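Local coordinates for protein mannitol dehydrogenase (Helicobacter pylori, PDB 3TWO) that probably interconverts cinnamyl alcohols and their aldehydes, as a zinc-dependent medium-chain dehydrogenase that uses NADP(H) as its cofactor, at residues B[62-67]-B[114-119]; B[89-94]-B[104-109]. One frame throughout, in Å; residues are numbered along the deposited sequence.

Interaction 1. Residues B[62-67]-B[114-119]. With ZN (zinc ion), chain G.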
loop_
_atom_site.group_PDB
_atom_site.type_symbol
_atom_site.label_atom_id
_atom_site.label_comp_id
_atom_site.label_asym_id
_atom_site.label_seq_id
_atom_site.Cartn_x
_atom_site.Cartn_y
_atom_site.Cartn_z
ATOM N N PRO B 62 -28.621 9.251 9.798
ATOM C CA PRO B 62 -27.602 9.133 8.751
ATOM C C PRO B 62 -28.056 9.771 7.431
ATOM O O PRO B 62 -29.101 10.487 7.400
ATOM C CB PRO B 62 -27.415 7.604 8.594
ATOM C CG PRO B 62 -28.115 6.991 9.792
ATOM C CD PRO B 62 -29.253 7.960 10.080
ATOM N N GLY B 63 -27.298 9.483 6.358
ATOM C CA GLY B 63 -27.572 10.033 5.052
ATOM C C GLY B 63 -26.647 11.165 4.706
ATOM O O GLY B 63 -26.632 12.200 5.379
ATOM N N HIS B 64 -25.783 10.931 3.713
ATOM C CA HIS B 64 -24.886 11.980 3.235
ATOM C C HIS B 64 -24.847 11.963 1.723
ATOM O O HIS B 64 -23.842 12.279 1.138
ATOM C CB HIS B 64 -23.479 11.915 3.870
ATOM C CG HIS B 64 -22.793 10.587 3.747
ATOM N ND1 HIS B 64 -21.784 10.202 4.606
ATOM C CD2 HIS B 64 -22.992 9.537 2.899
ATOM C CE1 HIS B 64 -21.394 8.970 4.306
ATOM N NE2 HIS B 64 -22.115 8.549 3.277
ATOM N N GLU B 65 -25.977 11.635 1.103
ATOM C CA GLU B 65 -26.183 11.816 -0.327
ATOM C C GLU B 65 -27.433 12.660 -0.499
ATOM O O GLU B 65 -28.568 12.146 -0.510
ATOM C CB GLU B 65 -26.289 10.439 -1.018
ATOM C CG GLU B 65 -24.968 9.675 -0.880
ATOM C CD GLU B 65 -24.970 8.337 -1.587
ATOM O OE1 GLU B 65 -26.058 7.813 -1.843
ATOM O OE2 GLU B 65 -23.885 7.811 -1.910
ATOM N N ILE B 66 -27.243 13.974 -0.566
ATOM C CA ILE B 66 -28.366 14.854 -0.409
ATOM C C ILE B 66 -28.570 15.701 -1.675
ATOM O O ILE B 66 -27.618 16.326 -2.180
ATOM C CB ILE B 66 -28.156 15.779 0.827
ATOM C CG1 ILE B 66 -28.197 14.969 2.155
ATOM C CG2 ILE B 66 -29.182 16.933 0.832
ATOM C CD1 ILE B 66 -27.401 15.659 3.261
ATOM N N ALA B 67 -29.789 15.707 -2.205
ATOM C CA ALA B 67 -30.102 16.630 -3.310
ATOM C C ALA B 67 -31.330 17.426 -2.898
ATOM O O ALA B 67 -32.314 16.836 -2.367
ATOM C CB ALA B 67 -30.344 15.882 -4.624
ATOM N N PHE B 114 -18.376 15.758 9.679
ATOM C CA PHE B 114 -19.120 14.867 8.833
ATOM C C PHE B 114 -20.612 15.104 9.063
ATOM O O PHE B 114 -21.041 15.532 10.143
ATOM C CB PHE B 114 -18.767 13.408 9.113
ATOM C CG PHE B 114 -17.349 13.087 8.776
ATOM C CD1 PHE B 114 -16.407 12.812 9.803
ATOM C CD2 PHE B 114 -16.914 13.086 7.421
ATOM C CE1 PHE B 114 -15.049 12.500 9.482
ATOM C CE2 PHE B 114 -15.563 12.785 7.096
ATOM C CZ PHE B 114 -14.631 12.488 8.130
ATOM N N THR B 115 -21.389 14.801 8.034
ATOM C CA THR B 115 -22.812 15.152 7.973
ATOM C C THR B 115 -23.653 14.515 9.095
ATOM O O THR B 115 -24.669 15.104 9.526
ATOM C CB THR B 115 -23.333 14.819 6.535
ATOM O OG1 THR B 115 -22.446 15.487 5.612
ATOM C CG2 THR B 115 -24.806 15.301 6.295
ATOM N N TYR B 116 -23.208 13.354 9.580
ATOM C CA TYR B 116 -23.861 12.684 10.717
ATOM C C TYR B 116 -22.866 11.858 11.534
ATOM O O TYR B 116 -21.729 11.658 11.111
ATOM C CB TYR B 116 -25.030 11.807 10.250
ATOM C CG TYR B 116 -24.555 10.686 9.356
ATOM C CD1 TYR B 116 -24.059 9.490 9.897
ATOM C CD2 TYR B 116 -24.558 10.826 7.962
ATOM C CE1 TYR B 116 -23.598 8.465 9.064
ATOM C CE2 TYR B 116 -24.088 9.796 7.124
ATOM C CZ TYR B 116 -23.623 8.635 7.677
ATOM O OH TYR B 116 -23.192 7.623 6.842
ATOM N N ASP B 117 -23.308 11.383 12.708
ATOM C CA ASP B 117 -22.416 10.642 13.588
ATOM C C ASP B 117 -21.116 11.453 13.843
ATOM O O ASP B 117 -20.015 10.919 13.675
ATOM C CB ASP B 117 -22.056 9.257 12.982
ATOM C CG ASP B 117 -21.563 8.289 14.028
ATOM O OD1 ASP B 117 -21.669 8.629 15.228
ATOM O OD2 ASP B 117 -21.107 7.191 13.686
ATOM N N CYS B 118 -21.242 12.719 14.219
ATOM C CA CYS B 118 -20.056 13.558 14.370
ATOM C C CYS B 118 -20.497 14.844 15.051
ATOM O O CYS B 118 -21.503 15.443 14.658
ATOM C CB CYS B 118 -19.427 13.854 12.989
ATOM S SG CYS B 118 -17.828 14.813 12.976
ATOM N N LEU B 119 -19.758 15.249 16.076
ATOM C CA LEU B 119 -19.992 16.480 16.828
ATOM C C LEU B 119 -19.576 17.661 15.944
ATOM O O LEU B 119 -18.604 17.574 15.176
ATOM C CB LEU B 119 -19.180 16.397 18.136
ATOM C CG LEU B 119 -19.501 15.268 19.143
ATOM C CD1 LEU B 119 -18.712 15.529 20.481
ATOM C CD2 LEU B 119 -21.045 15.117 19.511
HETATM ZN ZN ZN G . -20.996 7.363 1.903
#

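Interaction 2. Residues B[89-94]-B[104-109]. With ZN (zinc ion), chain H.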
loop_
_atom_site.group_PDB
_atom_site.type_symbol
_atom_site.label_atom_id
_atom_site.label_comp_id
_atom_site.label_asym_id
_atom_site.label_seq_id
_atom_site.Cartn_x
_atom_site.Cartn_y
_atom_site.Cartn_z
ATOM N N GLY B 89 -22.821 16.477 0.480
ATOM C CA GLY B 89 -22.139 15.206 0.614
ATOM C C GLY B 89 -21.845 14.781 2.055
ATOM O O GLY B 89 -22.620 15.045 2.998
ATOM N N CYS B 90 -20.683 14.144 2.220
ATOM C CA CYS B 90 -20.257 13.568 3.499
ATOM C C CYS B 90 -19.784 14.521 4.591
ATOM O O CYS B 90 -19.616 14.068 5.752
ATOM C CB CYS B 90 -19.116 12.552 3.251
ATOM S SG CYS B 90 -19.714 11.209 2.218
ATOM N N PHE B 91 -19.494 15.787 4.248
ATOM C CA PHE B 91 -19.130 16.739 5.310
ATOM C C PHE B 91 -19.702 18.123 5.027
ATOM O O PHE B 91 -19.959 18.449 3.867
ATOM C CB PHE B 91 -17.613 16.803 5.566
ATOM C CG PHE B 91 -16.824 17.035 4.309
ATOM C CD1 PHE B 91 -16.585 18.321 3.854
ATOM C CD2 PHE B 91 -16.345 15.956 3.564
ATOM C CE1 PHE B 91 -15.866 18.542 2.672
ATOM C CE2 PHE B 91 -15.612 16.166 2.413
ATOM C CZ PHE B 91 -15.385 17.473 1.963
ATOM N N VAL B 92 -19.905 18.907 6.086
ATOM C CA VAL B 92 -20.598 20.178 6.001
ATOM C C VAL B 92 -19.770 21.352 6.527
ATOM O O VAL B 92 -20.246 22.509 6.565
ATOM C CB VAL B 92 -21.919 20.156 6.814
ATOM C CG1 VAL B 92 -22.852 19.165 6.249
ATOM C CG2 VAL B 92 -21.638 19.823 8.340
ATOM N N ASN B 93 -18.554 21.082 6.943
ATOM C CA ASN B 93 -17.671 22.147 7.480
ATOM C C ASN B 93 -16.263 21.608 7.715
ATOM O O ASN B 93 -16.107 20.373 7.756
ATOM C CB ASN B 93 -18.219 22.704 8.795
ATOM C CG ASN B 93 -18.068 24.224 8.873
ATOM O OD1 ASN B 93 -17.221 24.790 8.196
ATOM N ND2 ASN B 93 -18.967 24.894 9.614
ATOM N N SER B 94 -15.262 22.518 7.808
ATOM C CA SER B 94 -13.871 22.198 8.146
ATOM C C SER B 94 -13.174 23.480 8.588
ATOM O O SER B 94 -13.802 24.521 8.589
ATOM C CB SER B 94 -13.118 21.531 6.970
ATOM O OG SER B 94 -12.983 22.407 5.849
ATOM N N HIS B 104 -7.822 21.661 -0.880
ATOM C CA HIS B 104 -9.126 21.167 -1.339
ATOM C C HIS B 104 -9.329 19.665 -1.042
ATOM O O HIS B 104 -9.933 18.934 -1.839
ATOM C CB HIS B 104 -9.240 21.354 -2.857
ATOM C CG HIS B 104 -9.004 22.741 -3.291
ATOM N ND1 HIS B 104 -9.889 23.764 -3.004
ATOM C CD2 HIS B 104 -7.976 23.297 -3.982
ATOM C CE1 HIS B 104 -9.415 24.890 -3.509
ATOM N NE2 HIS B 104 -8.258 24.633 -4.094
ATOM N N GLN B 105 -8.813 19.226 0.102
ATOM C CA GLN B 105 -9.090 17.884 0.607
ATOM C C GLN B 105 -9.631 18.039 2.045
ATOM O O GLN B 105 -9.048 17.490 3.010
ATOM C CB GLN B 105 -7.790 17.083 0.671
ATOM C CG GLN B 105 -7.033 16.973 -0.585
ATOM C CD GLN B 105 -7.387 15.696 -1.259
ATOM O OE1 GLN B 105 -8.415 15.633 -1.945
ATOM N NE2 GLN B 105 -6.560 14.627 -1.050
ATOM N N GLU B 106 -10.730 18.778 2.178
ATOM C CA GLU B 106 -11.306 19.085 3.483
ATOM C C GLU B 106 -11.665 17.801 4.254
ATOM O O GLU B 106 -11.735 17.831 5.479
ATOM C CB GLU B 106 -12.538 20.034 3.358
ATOM C CG GLU B 106 -12.269 21.286 2.515
ATOM C CD GLU B 106 -12.645 21.098 1.018
ATOM O OE1 GLU B 106 -12.756 19.934 0.516
ATOM O OE2 GLU B 106 -12.864 22.134 0.353
ATOM N N GLN B 107 -11.796 16.675 3.556
ATOM C CA GLN B 107 -12.168 15.405 4.228
ATOM C C GLN B 107 -11.100 14.916 5.168
ATOM O O GLN B 107 -11.408 14.107 5.989
ATOM C CB GLN B 107 -12.526 14.246 3.250
ATOM C CG GLN B 107 -11.309 13.619 2.471
ATOM C CD GLN B 107 -10.989 14.354 1.186
ATOM O OE1 GLN B 107 -11.254 15.556 1.067
ATOM N NE2 GLN B 107 -10.439 13.625 0.190
ATOM N N PHE B 108 -9.865 15.407 5.048
ATOM C CA PHE B 108 -8.792 15.056 5.951
ATOM C C PHE B 108 -8.525 16.134 6.999
ATOM O O PHE B 108 -7.633 15.972 7.809
ATOM C CB PHE B 108 -7.478 14.734 5.187
ATOM C CG PHE B 108 -7.592 13.562 4.274
ATOM C CD1 PHE B 108 -7.551 13.738 2.892
ATOM C CD2 PHE B 108 -7.732 12.295 4.795
ATOM C CE1 PHE B 108 -7.672 12.638 2.018
ATOM C CE2 PHE B 108 -7.868 11.156 3.931
ATOM C CZ PHE B 108 -7.850 11.350 2.533
ATOM N N CYS B 109 -9.277 17.238 6.980
ATOM C CA CYS B 109 -9.154 18.231 8.028
ATOM C C CYS B 109 -9.417 17.573 9.398
ATOM O O CYS B 109 -10.389 16.846 9.582
ATOM C CB CYS B 109 -10.142 19.386 7.843
ATOM S SG CYS B 109 -10.029 20.657 9.152
HETATM ZN ZN ZN H . -8.726 22.256 8.042
#

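Interaction 1. Residues B[62-67]-B[114-119]
Tyr116 lays one face of its ring on Pro62, and its hydroxyl end reaches over the zinc ligand His64. The tight part is here. Pro62 CA stands 3.6 Å from the centroid of the Tyr116 ring, 16° off the ring normal, a CH-pi contact. Gly63 N approaches Tyr116 CE2 obliquely at 3.3 Å. Tyr116 OH lies above one face of the imidazole, near its rim, 3.4 Å from His64 CE1. Its polar partner is another residue: Tyr116 OH and Gly63 N each make a weak hydrogen bond to Asp45 OD1 of helix 43-49. The two ring planes meet obliquely, at 41°. Tyr116 CG sits between its own backbone N and carbonyl carbon (chi1 63°), which turns the ring back across Pro62 and Gly63. His64 NE2 binds zinc at 2.1 Å, and Cys42 and Cys160 bind the same ion. The looser part lies around Thr115. Its CG2 meets Ile66 CD1 tip to tip at 4.0 Å. Toward the partly exposed Asp117 the two segments separate. The chain runs on from His64 into strand 65-73. Helix 43-49 packs on Tyr116 through Ser44 and Ser48, and Ile136 of strand 135-139 touches both Ile66 and Thr115.

Interaction 2. Residues B[89-94]-B[104-109]
Glu106 and Ser94 meet without bonding to each other, and no hydrogen bond joins the two segments. Glu106 CB and CG lie against Ser94 OG, with CB 3.5 Å from it. The same Glu106 CB is 3.7 Å from Phe91 CE1. The chain then bends at chi2 (93°), and OE1 passes beside Phe91 CZ and CE1. The Phe91 ring and the Glu106 carboxylate are turned 47° against each other. The carbonyl carbon of Glu106 lies over one face of this ring. Gln107 CB comes in obliquely, 3.7 Å from Phe91 CE2. Beyond the ring, Ser94 CB packs on Cys109 CB at 3.8 Å. Residues 106-108 form a short 3-10 segment, followed by Cys109, whose N bonds to Glu106 O at 2.9 Å. Cys109 SG stands anti to its backbone N (chi1 180°) and binds zinc at 2.3 Å. Cys95, Cys98 and Cys101 complete the site, consistent with the structural zinc of medium-chain alcohol dehydrogenases. The contact itself is van der Waals. Ser94 OG, Glu106 OE1 and, weakly, Gln107 NE2 bond instead to Tyr142 OH, Ile296 N and Leu292 O. Four thiolates on one ion tie Cys109 to Cys95, Cys98 and Cys101.

Interactions 1 and 2 lie side by side in the GroES-like part of the chain, with centres about 11 Å apart. They are joined directly. Thr115 OG1 is 2.7 Å from Gly89 O, and Thr115 N is 3.0 Å from Cys90 O; both are probable hydrogen bonds. Cys90 SG also packs against His64 ND1 at 3.3 Å. Each contact holds a ligand of a different zinc ion. Interaction 1 carries His64 of the three-residue site, consistent with the catalytic zinc of the family. The His64 side chain comes about 5 Å from bound NADPH, and the Gln107 side chain of interaction 2 about 7 Å, between nearest atoms. Segment 89-94 thus connects the two zinc regions.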